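Local atomic coordinates of UPF0311 protein CA_C3321 (Clostridium acetobutylicum ATCC 824, PDB entry 3G7G), a protein that is of unknown function but folds as a closed antiparallel beta barrel of the DUF3237 family and forms a four-chain assembly. Residues I94-D99 and A115-T120; G59-I64 and C71-R76. One frame throughout, in Å; residues are numbered along the deposited sequence.

Overall arrangement
Contacts 1 and 2 illustrate how a closed barrel is built by pairing each strand with the next. Contact 2 (59-64 with 71-76) joins the two arms of the beta hairpin made by strands 53-65 and 71-81, and contact 1 (94-99 with 115-120) joins two later strands across an excursion containing helix 102-107. Their centres lie about 14 Å apart, yet they share a seam, because strands 71-81 and 86-96 are sheet neighbours: Arg95 N lies 2.9 Å from Cys71 O, a probable hydrogen bond, and Phe118 CE2 packs 3.7 Å from Leu73 CD1. With the function unknown, neither contact can be assigned to a site. Contact 1 borders the second subunit, contact 2 the third.

Contact 1: I94-D99 and A115-T120; sequences IRTVPD and AYYFRT
Arg95 lies over one face of the Phe118 ring, a non-hydrogen-bonded pair whose side chains run the same way. Arg95 CD makes a CH-pi contact, 3.9 Å from the ring centroid, and CZ follows at 4.8 Å from that centroid in a cation-pi contact. The bend at chi3 (71°) keeps the guanidinium above the ring but steeply inclined to it, 75° between the planes, with an edge toward Phe118 and Arg95 NH1 3.4 Å from Phe118 CZ. Tyr116 flanks the same arginine: its CD1 meets Arg95 CG at 3.5 Å, and Val97 CG1 reaches the same CD1 at 3.3 Å, two aliphatic groups converging on one ring corner. On the other face of the sheet, Thr96 OG1 sits 3.2 Å from Tyr117 CB, and Ile94 CD1 touches the edge of the Tyr117 ring at CE2 (3.9 Å). Within the same strand, Arg119 CG lies over one face of that ring, toward its rim. Four backbone hydrogen bonds, two in each of the pairs Ile94-Arg119 and Thr96-Tyr117, hold these groups in register. Tyr117 OH is claimed by Ile157 O and Ile138 N of the second subunit, and Tyr116 OH bonds weakly to Arg145. In the barrel the pair is flanked by strands 71-81 and 139-144, the latter packing on Phe118 through Ala143, while Val97 leads out to pack on helix 102-107.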
ATOM      1  N   ILE A  94      -8.844  -7.586  -9.367  1.00 28.23           N
ATOM      2  CA  ILE A  94      -8.871  -9.052  -9.405  1.00 28.81           C
ATOM      3  C   ILE A  94      -9.546  -9.580 -10.636  1.00 28.82           C
ATOM      4  O   ILE A  94     -10.361  -8.881 -11.279  1.00 26.88           O
ATOM      5  CB  ILE A  94      -9.477  -9.664  -8.143  1.00 29.28           C
ATOM      6  CG1 ILE A  94     -10.891  -9.171  -7.946  1.00 31.25           C
ATOM      7  CG2 ILE A  94      -8.591  -9.330  -6.892  1.00 26.92           C
ATOM      8  CD1 ILE A  94     -11.609  -9.880  -6.772  1.00 31.58           C
ATOM      9  N   ARG A  95      -9.151 -10.803 -10.999  1.00 29.22           N
ATOM     10  CA  ARG A  95      -9.752 -11.495 -12.129  1.00 29.51           C
ATOM     11  C   ARG A  95      -9.863 -12.962 -11.750  1.00 29.08           C
ATOM     12  O   ARG A  95      -8.861 -13.615 -11.468  1.00 27.64           O
ATOM     13  CB  ARG A  95      -8.922 -11.310 -13.398  1.00 29.11           C
ATOM     14  CG  ARG A  95      -9.420 -12.146 -14.562  1.00 30.62           C
ATOM     15  CD  ARG A  95      -8.822 -11.696 -15.834  1.00 32.51           C
ATOM     16  NE  ARG A  95      -7.410 -12.054 -15.868  1.00 36.88           N
ATOM     17  CZ  ARG A  95      -6.440 -11.333 -16.421  1.00 38.09           C
ATOM     18  NH1 ARG A  95      -6.691 -10.157 -16.984  1.00 40.43           N
ATOM     19  NH2 ARG A  95      -5.202 -11.795 -16.406  1.00 37.88           N
ATOM     20  N   THR A  96     -11.100 -13.447 -11.706  1.00 28.85           N
ATOM     21  CA  THR A  96     -11.391 -14.804 -11.325  1.00 29.68           C
ATOM     22  C   THR A  96     -12.213 -15.439 -12.446  1.00 29.80           C
ATOM     23  O   THR A  96     -12.774 -14.741 -13.285  1.00 28.41           O
ATOM     24  CB  THR A  96     -12.229 -14.876 -10.029  1.00 29.48           C
ATOM     25  OG1 THR A  96     -13.510 -14.304 -10.274  1.00 27.17           O
ATOM     26  CG2 THR A  96     -11.600 -14.148  -8.904  1.00 28.49           C
ATOM     27  N   VAL A  97     -12.254 -16.767 -12.431  1.00 31.55           N
ATOM     28  CA  VAL A  97     -13.116 -17.587 -13.303  1.00 32.71           C
ATOM     29  C   VAL A  97     -13.791 -18.661 -12.464  1.00 33.39           C
ATOM     30  O   VAL A  97     -13.286 -19.006 -11.412  1.00 32.92           O
ATOM     31  CB  VAL A  97     -12.332 -18.313 -14.452  1.00 32.44           C
ATOM     32  CG1 VAL A  97     -11.829 -17.317 -15.473  1.00 32.87           C
ATOM     33  CG2 VAL A  97     -11.180 -19.201 -13.912  1.00 32.50           C
ATOM     34  N   PRO A  98     -14.930 -19.205 -12.929  1.00 35.19           N
ATOM     35  CA  PRO A  98     -15.492 -20.395 -12.253  1.00 36.84           C
ATOM     36  C   PRO A  98     -14.561 -21.604 -12.211  1.00 38.43           C
ATOM     37  O   PRO A  98     -13.604 -21.692 -12.990  1.00 38.12           O
ATOM     38  CB  PRO A  98     -16.741 -20.714 -13.063  1.00 36.27           C
ATOM     39  CG  PRO A  98     -17.092 -19.455 -13.741  1.00 35.52           C
ATOM     40  CD  PRO A  98     -15.789 -18.762 -14.040  1.00 35.35           C
ATOM     41  N   ASP A  99     -14.846 -22.505 -11.274  1.00 41.43           N
ATOM     42  CA  ASP A  99     -13.956 -23.630 -10.949  1.00 42.85           C
ATOM     43  C   ASP A  99     -13.622 -24.451 -12.161  1.00 43.81           C
ATOM     44  O   ASP A  99     -12.487 -24.874 -12.334  1.00 43.96           O
ATOM     45  CB  ASP A  99     -14.594 -24.542  -9.901  1.00 44.06           C
ATOM     46  CG  ASP A  99     -13.556 -25.326  -9.114  1.00 45.76           C
ATOM     47  OD1 ASP A  99     -12.941 -26.236  -9.730  1.00 53.61           O
ATOM     48  OD2 ASP A  99     -13.344 -25.017  -7.889  1.00 53.29           O
ATOM     49  N   ALA A 115     -16.680 -15.697 -19.148  1.00 40.36           N
ATOM     50  CA  ALA A 115     -16.439 -16.475 -17.946  1.00 39.09           C
ATOM     51  C   ALA A 115     -15.814 -15.642 -16.800  1.00 37.31           C
ATOM     52  O   ALA A 115     -16.008 -15.964 -15.639  1.00 36.35           O
ATOM     53  CB  ALA A 115     -15.561 -17.679 -18.279  1.00 38.66           C
ATOM     54  N   TYR A 116     -15.109 -14.562 -17.130  1.00 35.85           N
ATOM     55  CA  TYR A 116     -14.358 -13.798 -16.130  1.00 35.10           C
ATOM     56  C   TYR A 116     -15.176 -12.832 -15.258  1.00 33.12           C
ATOM     57  O   TYR A 116     -16.078 -12.160 -15.743  1.00 33.00           O
ATOM     58  CB  TYR A 116     -13.271 -12.984 -16.814  1.00 36.74           C
ATOM     59  CG  TYR A 116     -12.148 -13.793 -17.429  1.00 37.31           C
ATOM     60  CD1 TYR A 116     -11.154 -14.348 -16.649  1.00 39.85           C
ATOM     61  CD2 TYR A 116     -12.057 -13.938 -18.808  1.00 41.25           C
ATOM     62  CE1 TYR A 116     -10.097 -15.055 -17.216  1.00 39.66           C
ATOM     63  CE2 TYR A 116     -11.014 -14.637 -19.396  1.00 40.24           C
ATOM     64  CZ  TYR A 116     -10.049 -15.205 -18.603  1.00 40.40           C
ATOM     65  OH  TYR A 116      -9.035 -15.909 -19.204  1.00 40.49           O
ATOM     66  N   TYR A 117     -14.862 -12.813 -13.966  1.00 30.95           N
ATOM     67  CA  TYR A 117     -15.081 -11.662 -13.103  1.00 30.16           C
ATOM     68  C   TYR A 117     -13.787 -10.851 -13.136  1.00 29.14           C
ATOM     69  O   TYR A 117     -12.759 -11.335 -12.711  1.00 28.43           O
ATOM     70  CB  TYR A 117     -15.356 -12.108 -11.680  1.00 28.99           C
ATOM     71  CG  TYR A 117     -15.582 -10.976 -10.714  1.00 29.19           C
ATOM     72  CD1 TYR A 117     -16.839 -10.426 -10.571  1.00 28.72           C
ATOM     73  CD2 TYR A 117     -14.530 -10.443  -9.946  1.00 28.27           C
ATOM     74  CE1 TYR A 117     -17.053  -9.383  -9.715  1.00 27.75           C
ATOM     75  CE2 TYR A 117     -14.735  -9.401  -9.094  1.00 26.03           C
ATOM     76  CZ  TYR A 117     -16.014  -8.889  -8.963  1.00 26.86           C
ATOM     77  OH  TYR A 117     -16.286  -7.837  -8.108  1.00 28.55           O
ATOM     78  N   PHE A 118     -13.846  -9.621 -13.618  1.00 28.77           N
ATOM     79  CA  PHE A 118     -12.652  -8.825 -13.837  1.00 29.51           C
ATOM     80  C   PHE A 118     -12.961  -7.365 -13.425  1.00 29.12           C
ATOM     81  O   PHE A 118     -13.563  -6.625 -14.175  1.00 29.51           O
ATOM     82  CB  PHE A 118     -12.251  -9.008 -15.315  1.00 29.49           C
ATOM     83  CG  PHE A 118     -10.924  -8.429 -15.692  1.00 29.97           C
ATOM     84  CD1 PHE A 118     -10.553  -8.393 -17.035  1.00 30.20           C
ATOM     85  CD2 PHE A 118     -10.038  -7.913 -14.735  1.00 29.58           C
ATOM     86  CE1 PHE A 118      -9.331  -7.843 -17.428  1.00 31.01           C
ATOM     87  CE2 PHE A 118      -8.831  -7.343 -15.128  1.00 29.92           C
ATOM     88  CZ  PHE A 118      -8.474  -7.325 -16.484  1.00 30.74           C
ATOM     89  N   ARG A 119     -12.612  -7.017 -12.183  1.00 28.59           N
ATOM     90  CA  ARG A 119     -12.934  -5.724 -11.601  1.00 28.38           C
ATOM     91  C   ARG A 119     -11.751  -5.167 -10.864  1.00 27.40           C
ATOM     92  O   ARG A 119     -10.988  -5.916 -10.255  1.00 27.18           O
ATOM     93  CB  ARG A 119     -14.091  -5.874 -10.617  1.00 29.05           C
ATOM     94  CG  ARG A 119     -15.358  -6.463 -11.234  1.00 29.96           C
ATOM     95  CD  ARG A 119     -15.917  -5.498 -12.180  1.00 33.85           C
ATOM     96  NE  ARG A 119     -17.245  -5.843 -12.651  1.00 36.21           N
ATOM     97  CZ  ARG A 119     -17.506  -6.349 -13.840  1.00 37.45           C
ATOM     98  NH1 ARG A 119     -16.519  -6.625 -14.687  1.00 40.43           N
ATOM     99  NH2 ARG A 119     -18.760  -6.591 -14.184  1.00 38.29           N
ATOM    100  N   THR A 120     -11.621  -3.846 -10.897  1.00 27.38           N
ATOM    101  CA  THR A 120     -10.484  -3.145 -10.321  1.00 27.31           C
ATOM    102  C   THR A 120     -10.888  -1.770  -9.743  1.00 26.78           C
ATOM    103  O   THR A 120     -11.966  -1.224 -10.041  1.00 27.68           O
ATOM    104  CB  THR A 120      -9.312  -2.945 -11.358  1.00 27.12           C
ATOM    105  OG1 THR A 120      -9.571  -1.807 -12.175  1.00 29.17           O
ATOM    106  CG2 THR A 120      -9.148  -4.120 -12.254  1.00 29.31           C
TER

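Contact 2: G59-I64 and C71-R76; sequences GIDSQI and CELSAR
Cys71 starts the second strand with its CA 3.3 Å from Ile64 O, a CA-H...O contact that accompanies the two backbone hydrogen bonds between Ile64 and Glu72. Glu72 then lays its CB 3.7 Å from Ile64 CG2, the two side chains side by side; its carboxylate continues to a salt bridge with Arg66 of the turn. Leu73, on the opposite face, crosses Asp61 and runs alongside Gln63. Gln63 NE2 donates to Asp61 OD2, though the model places that nitrogen too close to Leu73 CD2 for the detail to be certain; Gln63 OE1 accepts from Gln37. Asp61 CG, anti to the backbone N (chi1 -165°), swings the carboxylate over the partner strand, bringing Asp61 OD1 within 3.2 Å of Ser74 N. Ser74 pairs its backbone twice with Ser62; the bond from Ser62 N to Ser74 O, 2.9 Å long, comes from above the carbonyl plane. A water donates to Ile60 O at 3.0 Å and, weakly, to Ser74 O. Ala75 returns to the Asp61 face, its CB 3.8 Å from Asp61 CG. Arg76 closes the pairing with two backbone bonds to Ile60, while its side chain heads elsewhere, to a salt bridge with Glu90 and a bond to Ser74 of the third subunit, whose Arg76 in turn reaches Ser74 here. Ser62 OG likewise bonds to Tyr88 OH of that subunit. The two faces therefore differ in chemistry: Asp61 and Gln63 set a carboxylate and an amide beside Leu73 and Ala75, with Arg95 also packing on Gln63 and Leu73, whereas on the face of Ser62, Ser74 and Arg76, hydroxyls and guanidinium bond to the third subunit, while Glu72 and Arg76 also form salt bridges within the chain.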
ATOM      1  N   GLY A  59       4.158   1.654 -19.277  1.00 28.62           N
ATOM      2  CA  GLY A  59       3.092   0.958 -18.583  1.00 28.29           C
ATOM      3  C   GLY A  59       3.361  -0.519 -18.417  1.00 28.22           C
ATOM      4  O   GLY A  59       3.741  -1.224 -19.357  1.00 28.53           O
ATOM      5  N   ILE A  60       3.172  -0.989 -17.197  1.00 27.04           N
ATOM      6  CA  ILE A  60       3.305  -2.394 -16.872  1.00 27.08           C
ATOM      7  C   ILE A  60       2.163  -2.813 -15.939  1.00 26.49           C
ATOM      8  O   ILE A  60       1.858  -2.096 -14.981  1.00 25.40           O
ATOM      9  CB  ILE A  60       4.626  -2.648 -16.144  1.00 26.11           C
ATOM     10  CG1 ILE A  60       5.795  -2.549 -17.132  1.00 28.16           C
ATOM     11  CG2 ILE A  60       4.606  -4.014 -15.457  1.00 26.96           C
ATOM     12  CD1 ILE A  60       5.892  -3.764 -18.101  1.00 29.05           C
ATOM     13  N   ASP A  61       1.532  -3.949 -16.232  1.00 27.11           N
ATOM     14  CA  ASP A  61       0.666  -4.624 -15.278  1.00 26.90           C
ATOM     15  C   ASP A  61       1.433  -5.766 -14.582  1.00 26.85           C
ATOM     16  O   ASP A  61       1.862  -6.725 -15.221  1.00 27.62           O
ATOM     17  CB  ASP A  61      -0.591  -5.156 -15.950  1.00 28.36           C
ATOM     18  CG  ASP A  61      -1.682  -5.538 -14.939  1.00 30.31           C
ATOM     19  OD1 ASP A  61      -1.406  -5.496 -13.715  1.00 42.24           O
ATOM     20  OD2 ASP A  61      -2.811  -5.890 -15.350  1.00 40.59           O
ATOM     21  N   SER A  62       1.667  -5.624 -13.286  1.00 26.04           N
ATOM     22  CA  SER A  62       2.248  -6.673 -12.496  1.00 25.67           C
ATOM     23  C   SER A  62       1.124  -7.552 -11.937  1.00 25.72           C
ATOM     24  O   SER A  62       0.256  -7.075 -11.222  1.00 24.60           O
ATOM     25  CB  SER A  62       3.077  -6.099 -11.381  1.00 25.72           C
ATOM     26  OG  SER A  62       3.752  -7.138 -10.730  1.00 25.23           O
ATOM     27  N   GLN A  63       1.157  -8.831 -12.295  1.00 25.97           N
ATOM     28  CA  GLN A  63       0.087  -9.780 -12.029  1.00 27.25           C
ATOM     29  C   GLN A  63       0.597 -11.021 -11.326  1.00 26.25           C
ATOM     30  O   GLN A  63       1.684 -11.495 -11.590  1.00 25.54           O
ATOM     31  CB  GLN A  63      -0.538 -10.232 -13.325  1.00 27.56           C
ATOM     32  CG  GLN A  63      -1.014  -9.122 -14.151  1.00 29.04           C
ATOM     33  CD  GLN A  63      -1.734  -9.600 -15.393  1.00 29.17           C
ATOM     34  OE1 GLN A  63      -1.497 -10.715 -15.899  1.00 30.90           O
ATOM     35  NE2 GLN A  63      -2.611  -8.763 -15.892  1.00 32.63           N
ATOM     36  N   ILE A  64      -0.221 -11.559 -10.443  1.00 26.66           N
ATOM     37  CA  ILE A  64       0.085 -12.844  -9.859  1.00 26.67           C
ATOM     38  C   ILE A  64      -1.190 -13.700  -9.867  1.00 26.94           C
ATOM     39  O   ILE A  64      -2.232 -13.278  -9.370  1.00 27.64           O
ATOM     40  CB  ILE A  64       0.699 -12.643  -8.439  1.00 27.09           C
ATOM     41  CG1 ILE A  64       1.091 -13.989  -7.808  1.00 28.55           C
ATOM     42  CG2 ILE A  64      -0.245 -11.782  -7.573  1.00 25.36           C
ATOM     43  CD1 ILE A  64       2.587 -14.199  -7.564  1.00 26.50           C
ATOM     44  N   CYS A  71      -6.418 -14.170  -9.989  1.00 31.28           N
ATOM     45  CA  CYS A  71      -5.378 -13.264 -10.449  1.00 31.11           C
ATOM     46  C   CYS A  71      -5.509 -11.893  -9.752  1.00 30.79           C
ATOM     47  O   CYS A  71      -6.577 -11.271  -9.771  1.00 30.68           O
ATOM     48  CB  CYS A  71      -5.483 -13.123 -11.958  1.00 31.34           C
ATOM     49  SG  CYS A  71      -4.276 -12.055 -12.705  1.00 34.95           S
ATOM     50  N   GLU A  72      -4.439 -11.478  -9.080  1.00 30.24           N
ATOM     51  CA  GLU A  72      -4.313 -10.137  -8.470  1.00 29.65           C
ATOM     52  C   GLU A  72      -3.507  -9.261  -9.415  1.00 28.73           C
ATOM     53  O   GLU A  72      -2.384  -9.609  -9.768  1.00 28.80           O
ATOM     54  CB  GLU A  72      -3.619 -10.251  -7.106  1.00 29.57           C
ATOM     55  CG  GLU A  72      -4.377 -11.147  -6.100  1.00 31.97           C
ATOM     56  CD  GLU A  72      -3.598 -11.364  -4.811  1.00 32.24           C
ATOM     57  OE1 GLU A  72      -2.601 -10.651  -4.582  1.00 39.59           O
ATOM     58  OE2 GLU A  72      -3.967 -12.254  -4.036  1.00 34.46           O
ATOM     59  N   LEU A  73      -4.099  -8.144  -9.839  1.00 27.52           N
ATOM     60  CA  LEU A  73      -3.535  -7.242 -10.830  1.00 27.34           C
ATOM     61  C   LEU A  73      -3.186  -5.885 -10.231  1.00 26.01           C
ATOM     62  O   LEU A  73      -3.972  -5.330  -9.471  1.00 24.93           O
ATOM     63  CB  LEU A  73      -4.579  -6.995 -11.940  1.00 27.36           C
ATOM     64  CG  LEU A  73      -5.041  -8.288 -12.609  1.00 29.62           C
ATOM     65  CD1 LEU A  73      -6.509  -8.429 -12.480  1.00 29.73           C
ATOM     66  CD2 LEU A  73      -4.619  -8.363 -14.090  1.00 31.23           C
ATOM     67  N   SER A  74      -2.013  -5.361 -10.599  1.00 25.85           N
ATOM     68  CA  SER A  74      -1.595  -4.007 -10.230  1.00 25.29           C
ATOM     69  C   SER A  74      -0.873  -3.357 -11.388  1.00 24.54           C
ATOM     70  O   SER A  74       0.303  -3.667 -11.665  1.00 24.73           O
ATOM     71  CB  SER A  74      -0.734  -4.030  -8.974  1.00 25.31           C
ATOM     72  OG  SER A  74      -0.448  -2.690  -8.509  1.00 26.91           O
ATOM     73  N   ALA A  75      -1.564  -2.467 -12.075  1.00 23.14           N
ATOM     74  CA  ALA A  75      -1.026  -1.753 -13.268  1.00 23.18           C
ATOM     75  C   ALA A  75      -0.618  -0.314 -12.977  1.00 23.09           C
ATOM     76  O   ALA A  75      -1.282   0.371 -12.220  1.00 24.28           O
ATOM     77  CB  ALA A  75      -2.057  -1.779 -14.461  1.00 22.10           C
ATOM     78  N   ARG A  76       0.536   0.107 -13.491  1.00 22.23           N
ATOM     79  CA  ARG A  76       0.960   1.478 -13.380  1.00 22.63           C
ATOM     80  C   ARG A  76       1.283   1.962 -14.756  1.00 23.49           C
ATOM     81  O   ARG A  76       2.218   1.436 -15.408  1.00 23.35           O
ATOM     82  CB  ARG A  76       2.217   1.610 -12.551  1.00 21.67           C
ATOM     83  CG  ARG A  76       2.087   1.128 -11.149  1.00 22.38           C
ATOM     84  CD  ARG A  76       3.444   1.154 -10.494  1.00 21.49           C
ATOM     85  NE  ARG A  76       3.325   1.071  -9.062  1.00 22.18           N
ATOM     86  CZ  ARG A  76       4.339   1.015  -8.228  1.00 22.38           C
ATOM     87  NH1 ARG A  76       5.562   1.020  -8.689  1.00 23.67           N
ATOM     88  NH2 ARG A  76       4.119   0.959  -6.920  1.00 25.36           N
TER
HETATM   89  O   HOH W   1       3.310  -2.308 -12.420  1.00 24.21           O